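Local coordinates for protein UDP-N-Acetylenolpyruvylglucosamine Reductase (Thermus caldophilus, PDB 2GQT) that uses FAD and NADPH to reduce UDP-N-acetylenolpyruvylglucosamine to UDP-N-acetylmuramate, a step in building the peptidoglycan of the bacterial cell wall, at residues Gly220-Ile228 / Leu239-Leu250. Sequence-based numbering, arbitrary orientation.
Sequences GLRVGDAMI and LGQARAKDVLEL
Asp225 grips 239-250 with its backbone and its side chain. Its carbonyl O takes the amide of Leu239 in the carbonyl plane, N to O 2.8 Å and nearly straight. Its OD2 takes the amide N of Gln241 through the anti lone pair, also at 2.8 Å. The other oxygen, OD1, holds NH2 of Arg222 in a salt bridge at 3.1 Å; the arginine meets it from above the carboxylate plane. With an alanine here, the Gln241 amide would probably lose this acceptor and Arg222 NH2 its carboxylate partner.

The Arg222 CB points away from 239-250, but the extended chain, CG anti to the backbone N (chi1 -174°), carries the guanidinium back to it. NE also bonds the carbonyl O of Gly224. On one face of this fixed guanidinium lies Leu239 CD1, 3.4 Å from CZ and over the centre.

On the other side of the hairpin, Leu250 reaches from the helix to the strand. Leu250 CD2 lies 3.7 Å from Ile228 CG1 and also touches the Ile228 backbone N. Ala226 CB rests on the first helical turn, against Val247 CG2 and the Asp246 backbone. Val223 CG1 meets the Glu249 carboxylate carbon CD at 3.6 Å, the side chains crossing at about a right angle. A water links the Asp225 amide to OD2 of Asp246, which also accepts the Arg243 N at the N-cap.

This is a beta hairpin, closed by a type II' turn from Val223 to Ala226, packed on the start of helix 244-257. The third strand, 236-238, leads through loop 239-243 into that helix within the C-terminal domain of the MurB family.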
ATOM      1  N   GLY A 220     -16.983  16.649   4.996  1.00 11.43           N
ATOM      2  CA  GLY A 220     -18.325  16.621   4.437  1.00 12.30           C
ATOM      3  C   GLY A 220     -18.515  17.231   3.061  1.00 12.84           C
ATOM      4  O   GLY A 220     -19.581  17.080   2.470  1.00 13.45           O
ATOM      5  N   LEU A 221     -17.504  17.927   2.544  1.00 13.26           N
ATOM      6  CA  LEU A 221     -17.589  18.438   1.178  1.00 14.07           C
ATOM      7  C   LEU A 221     -17.590  17.277   0.199  1.00 14.14           C
ATOM      8  O   LEU A 221     -16.814  16.325   0.349  1.00 13.43           O
ATOM      9  CB  LEU A 221     -16.469  19.419   0.868  1.00 14.70           C
ATOM     10  CG  LEU A 221     -16.642  20.824   1.454  1.00 16.07           C
ATOM     11  CD1 LEU A 221     -15.480  21.699   1.038  1.00 16.62           C
ATOM     12  CD2 LEU A 221     -17.961  21.479   1.051  1.00 16.71           C
ATOM     13  N   ARG A 222     -18.458  17.374  -0.806  1.00 15.20           N
ATOM     14  CA  ARG A 222     -18.784  16.243  -1.670  1.00 16.65           C
ATOM     15  C   ARG A 222     -18.783  16.657  -3.140  1.00 16.61           C
ATOM     16  O   ARG A 222     -19.419  17.649  -3.510  1.00 17.30           O
ATOM     17  CB  ARG A 222     -20.157  15.672  -1.274  1.00 17.18           C
ATOM     18  CG  ARG A 222     -20.582  14.393  -1.992  1.00 18.45           C
ATOM     19  CD  ARG A 222     -21.859  13.817  -1.379  1.00 18.65           C
ATOM     20  NE  ARG A 222     -22.331  12.645  -2.113  1.00 22.68           N
ATOM     21  CZ  ARG A 222     -23.347  11.869  -1.747  1.00 24.27           C
ATOM     22  NH1 ARG A 222     -24.025  12.118  -0.633  1.00 25.28           N
ATOM     23  NH2 ARG A 222     -23.683  10.829  -2.498  1.00 25.12           N
ATOM     24  N   VAL A 223     -18.050  15.906  -3.962  1.00 16.35           N
ATOM     25  CA  VAL A 223     -18.133  16.006  -5.422  1.00 16.43           C
ATOM     26  C   VAL A 223     -18.648  14.656  -5.916  1.00 16.53           C
ATOM     27  O   VAL A 223     -17.941  13.648  -5.845  1.00 15.99           O
ATOM     28  CB  VAL A 223     -16.770  16.357  -6.079  1.00 16.25           C
ATOM     29  CG1 VAL A 223     -16.914  16.437  -7.603  1.00 16.46           C
ATOM     30  CG2 VAL A 223     -16.214  17.672  -5.517  1.00 16.59           C
ATOM     31  N   GLY A 224     -19.889  14.631  -6.391  1.00 17.37           N
ATOM     32  CA  GLY A 224     -20.526  13.385  -6.814  1.00 18.15           C
ATOM     33  C   GLY A 224     -20.643  12.419  -5.649  1.00 18.64           C
ATOM     34  O   GLY A 224     -21.294  12.721  -4.656  1.00 19.72           O
ATOM     35  N   ASP A 225     -19.992  11.263  -5.765  1.00 18.23           N
ATOM     36  CA  ASP A 225     -19.949  10.276  -4.679  1.00 17.91           C
ATOM     37  C   ASP A 225     -18.620  10.284  -3.891  1.00 16.87           C
ATOM     38  O   ASP A 225     -18.399   9.425  -3.034  1.00 16.97           O
ATOM     39  CB  ASP A 225     -20.249   8.866  -5.213  1.00 18.76           C
ATOM     40  CG  ASP A 225     -21.746   8.570  -5.340  1.00 20.39           C
ATOM     41  OD1 ASP A 225     -22.591   9.432  -5.005  1.00 22.12           O
ATOM     42  OD2 ASP A 225     -22.077   7.450  -5.785  1.00 22.22           O
ATOM     43  N   ALA A 226     -17.737  11.233  -4.196  1.00 15.16           N
ATOM     44  CA  ALA A 226     -16.498  11.428  -3.441  1.00 14.01           C
ATOM     45  C   ALA A 226     -16.748  12.441  -2.325  1.00 13.60           C
ATOM     46  O   ALA A 226     -17.339  13.494  -2.566  1.00 13.98           O
ATOM     47  CB  ALA A 226     -15.387  11.903  -4.359  1.00 14.30           C
ATOM     48  N   MET A 227     -16.333  12.124  -1.105  1.00 12.59           N
ATOM     49  CA  MET A 227     -16.570  13.041   0.006  1.00 13.13           C
ATOM     50  C   MET A 227     -15.402  13.037   0.969  1.00 12.50           C
ATOM     51  O   MET A 227     -14.816  11.988   1.211  1.00 12.52           O
ATOM     52  CB  MET A 227     -17.862  12.670   0.749  1.00 13.42           C
ATOM     53  CG  MET A 227     -18.275  13.694   1.799  1.00 13.74           C
ATOM     54  SD  MET A 227     -19.774  13.283   2.681  1.00 16.06           S
ATOM     55  CE  MET A 227     -19.185  11.933   3.680  1.00 17.60           C
ATOM     56  N   ILE A 228     -15.049  14.203   1.508  1.00 12.07           N
ATOM     57  CA  ILE A 228     -14.127  14.264   2.634  1.00 12.71           C
ATOM     58  C   ILE A 228     -14.850  13.681   3.849  1.00 12.20           C
ATOM     59  O   ILE A 228     -15.916  14.175   4.249  1.00 12.03           O
ATOM     60  CB  ILE A 228     -13.630  15.695   2.909  1.00 12.81           C
ATOM     61  CG1 ILE A 228     -12.920  16.250   1.669  1.00 13.45           C
ATOM     62  CG2 ILE A 228     -12.697  15.704   4.112  1.00 13.47           C
ATOM     63  CD1 ILE A 228     -12.392  17.669   1.801  1.00 14.43           C
ATOM     64  N   LEU A 239     -18.627   6.999  -1.718  1.00 16.80           N
ATOM     65  CA  LEU A 239     -19.967   6.709  -1.193  1.00 17.77           C
ATOM     66  C   LEU A 239     -20.760   5.725  -2.055  1.00 18.39           C
ATOM     67  O   LEU A 239     -21.873   5.333  -1.694  1.00 18.68           O
ATOM     68  CB  LEU A 239     -20.758   8.004  -0.990  1.00 17.70           C
ATOM     69  CG  LEU A 239     -20.193   8.986   0.046  1.00 18.59           C
ATOM     70  CD1 LEU A 239     -20.973  10.279   0.020  1.00 18.84           C
ATOM     71  CD2 LEU A 239     -20.206   8.412   1.454  1.00 20.12           C
ATOM     72  N   GLY A 240     -20.195   5.318  -3.186  1.00 18.42           N
ATOM     73  CA  GLY A 240     -20.841   4.304  -4.013  1.00 19.25           C
ATOM     74  C   GLY A 240     -20.253   4.166  -5.396  1.00 19.44           C
ATOM     75  O   GLY A 240     -19.608   3.161  -5.703  1.00 20.24           O
ATOM     76  N   GLN A 241     -20.475   5.170  -6.236  1.00 19.69           N
ATOM     77  CA  GLN A 241     -20.029   5.111  -7.620  1.00 20.65           C
ATOM     78  C   GLN A 241     -19.171   6.316  -7.990  1.00 19.40           C
ATOM     79  O   GLN A 241     -19.292   6.860  -9.089  1.00 19.46           O
ATOM     80  CB  GLN A 241     -21.229   4.979  -8.568  1.00 20.72           C
ATOM     81  CG  GLN A 241     -21.920   3.618  -8.533  1.00 22.65           C
ATOM     82  CD  GLN A 241     -22.894   3.423  -9.679  1.00 22.16           C
ATOM     83  OE1 GLN A 241     -22.783   2.465 -10.442  1.00 26.06           O
ATOM     84  NE2 GLN A 241     -23.852   4.337  -9.808  1.00 25.41           N
ATOM     85  N   ALA A 242     -18.289   6.721  -7.074  1.00 18.47           N
ATOM     86  CA  ALA A 242     -17.369   7.818  -7.355  1.00 17.27           C
ATOM     87  C   ALA A 242     -16.564   7.514  -8.607  1.00 16.81           C
ATOM     88  O   ALA A 242     -16.175   6.365  -8.852  1.00 16.21           O
ATOM     89  CB  ALA A 242     -16.432   8.069  -6.177  1.00 17.43           C
ATOM     90  N   ARG A 243     -16.343   8.545  -9.411  1.00 16.54           N
ATOM     91  CA  ARG A 243     -15.377   8.474 -10.487  1.00 16.71           C
ATOM     92  C   ARG A 243     -14.087   9.108  -9.995  1.00 15.66           C
ATOM     93  O   ARG A 243     -14.116   9.977  -9.113  1.00 14.82           O
ATOM     94  CB  ARG A 243     -15.885   9.218 -11.719  1.00 17.54           C
ATOM     95  CG  ARG A 243     -17.128   8.607 -12.361  1.00 20.32           C
ATOM     96  CD  ARG A 243     -18.401   9.326 -11.940  1.00 24.35           C
ATOM     97  NE  ARG A 243     -18.510  10.654 -12.549  1.00 26.89           N
ATOM     98  CZ  ARG A 243     -19.089  10.903 -13.724  1.00 28.48           C
ATOM     99  NH1 ARG A 243     -19.621   9.918 -14.438  1.00 29.69           N
ATOM    100  NH2 ARG A 243     -19.135  12.144 -14.189  1.00 28.79           N
ATOM    101  N   ALA A 244     -12.959   8.683 -10.559  1.00 15.12           N
ATOM    102  CA  ALA A 244     -11.674   9.282 -10.210  1.00 15.04           C
ATOM    103  C   ALA A 244     -11.677  10.792 -10.443  1.00 15.16           C
ATOM    104  O   ALA A 244     -11.044  11.534  -9.695  1.00 14.68           O
ATOM    105  CB  ALA A 244     -10.535   8.624 -10.970  1.00 15.01           C
ATOM    106  N   LYS A 245     -12.407  11.239 -11.468  1.00 15.40           N
ATOM    107  CA  LYS A 245     -12.557  12.666 -11.770  1.00 16.10           C
ATOM    108  C   LYS A 245     -13.113  13.452 -10.578  1.00 15.07           C
ATOM    109  O   LYS A 245     -12.678  14.574 -10.301  1.00 14.80           O
ATOM    110  CB  LYS A 245     -13.444  12.841 -13.011  1.00 17.07           C
ATOM    111  CG  LYS A 245     -14.023  14.223 -13.212  1.00 19.36           C
ATOM    112  CD  LYS A 245     -14.739  14.329 -14.539  1.00 20.97           C
ATOM    113  CE  LYS A 245     -16.046  13.569 -14.557  1.00 22.70           C
ATOM    114  NZ  LYS A 245     -16.875  14.020 -15.712  1.00 23.59           N
ATOM    115  N   ASP A 246     -14.073  12.844  -9.886  1.00 14.15           N
ATOM    116  CA  ASP A 246     -14.693  13.441  -8.701  1.00 13.97           C
ATOM    117  C   ASP A 246     -13.704  13.532  -7.552  1.00 12.78           C
ATOM    118  O   ASP A 246     -13.642  14.546  -6.860  1.00 11.68           O
ATOM    119  CB  ASP A 246     -15.884  12.611  -8.235  1.00 14.70           C
ATOM    120  CG  ASP A 246     -16.913  12.413  -9.311  1.00 17.02           C
ATOM    121  OD1 ASP A 246     -17.280  13.413  -9.959  1.00 18.11           O
ATOM    122  OD2 ASP A 246     -17.361  11.257  -9.495  1.00 18.42           O
ATOM    123  N   VAL A 247     -12.948  12.458  -7.343  1.00 11.99           N
ATOM    124  CA  VAL A 247     -11.907  12.440  -6.324  1.00 11.57           C
ATOM    125  C   VAL A 247     -10.874  13.541  -6.601  1.00 11.63           C
ATOM    126  O   VAL A 247     -10.520  14.291  -5.688  1.00 11.56           O
ATOM    127  CB  VAL A 247     -11.227  11.057  -6.236  1.00 11.63           C
ATOM    128  CG1 VAL A 247     -10.083  11.104  -5.236  1.00 11.24           C
ATOM    129  CG2 VAL A 247     -12.245   9.989  -5.860  1.00 12.02           C
ATOM    130  N   LEU A 248     -10.398  13.645  -7.844  1.00 11.87           N
ATOM    131  CA  LEU A 248      -9.413  14.685  -8.204  1.00 12.89           C
ATOM    132  C   LEU A 248      -9.956  16.093  -7.998  1.00 13.06           C
ATOM    133  O   LEU A 248      -9.238  16.977  -7.541  1.00 12.97           O
ATOM    134  CB  LEU A 248      -8.929  14.538  -9.650  1.00 13.44           C
ATOM    135  CG  LEU A 248      -7.954  13.406  -9.995  1.00 14.04           C
ATOM    136  CD1 LEU A 248      -7.801  13.336 -11.503  1.00 16.06           C
ATOM    137  CD2 LEU A 248      -6.590  13.569  -9.318  1.00 16.14           C
ATOM    138  N   GLU A 249     -11.225  16.293  -8.327  1.00 13.33           N
ATOM    139  CA  GLU A 249     -11.848  17.592  -8.098  1.00 13.43           C
ATOM    140  C   GLU A 249     -11.859  17.948  -6.613  1.00 12.46           C
ATOM    141  O   GLU A 249     -11.544  19.075  -6.234  1.00 12.44           O
ATOM    142  CB  GLU A 249     -13.261  17.617  -8.659  1.00 14.34           C
ATOM    143  CG  GLU A 249     -13.863  19.009  -8.671  1.00 16.15           C
ATOM    144  CD  GLU A 249     -15.182  19.077  -9.399  1.00 18.59           C
ATOM    145  OE1 GLU A 249     -16.018  19.926  -9.027  1.00 21.08           O
ATOM    146  OE2 GLU A 249     -15.390  18.282 -10.338  1.00 20.37           O
ATOM    147  N   LEU A 250     -12.202  16.983  -5.769  1.00 11.70           N
ATOM    148  CA  LEU A 250     -12.169  17.196  -4.335  1.00 11.84           C
ATOM    149  C   LEU A 250     -10.760  17.495  -3.823  1.00 11.42           C
ATOM    150  O   LEU A 250     -10.578  18.367  -2.971  1.00 11.45           O
ATOM    151  CB  LEU A 250     -12.754  15.984  -3.631  1.00 12.49           C
ATOM    152  CG  LEU A 250     -13.018  16.091  -2.142  1.00 14.04           C
ATOM    153  CD1 LEU A 250     -13.895  17.303  -1.802  1.00 15.24           C
ATOM    154  CD2 LEU A 250     -13.651  14.801  -1.663  1.00 16.35           C
TER
HETATM  155  O   HOH W   1     -19.321  10.418  -8.274  1.00 26.59           O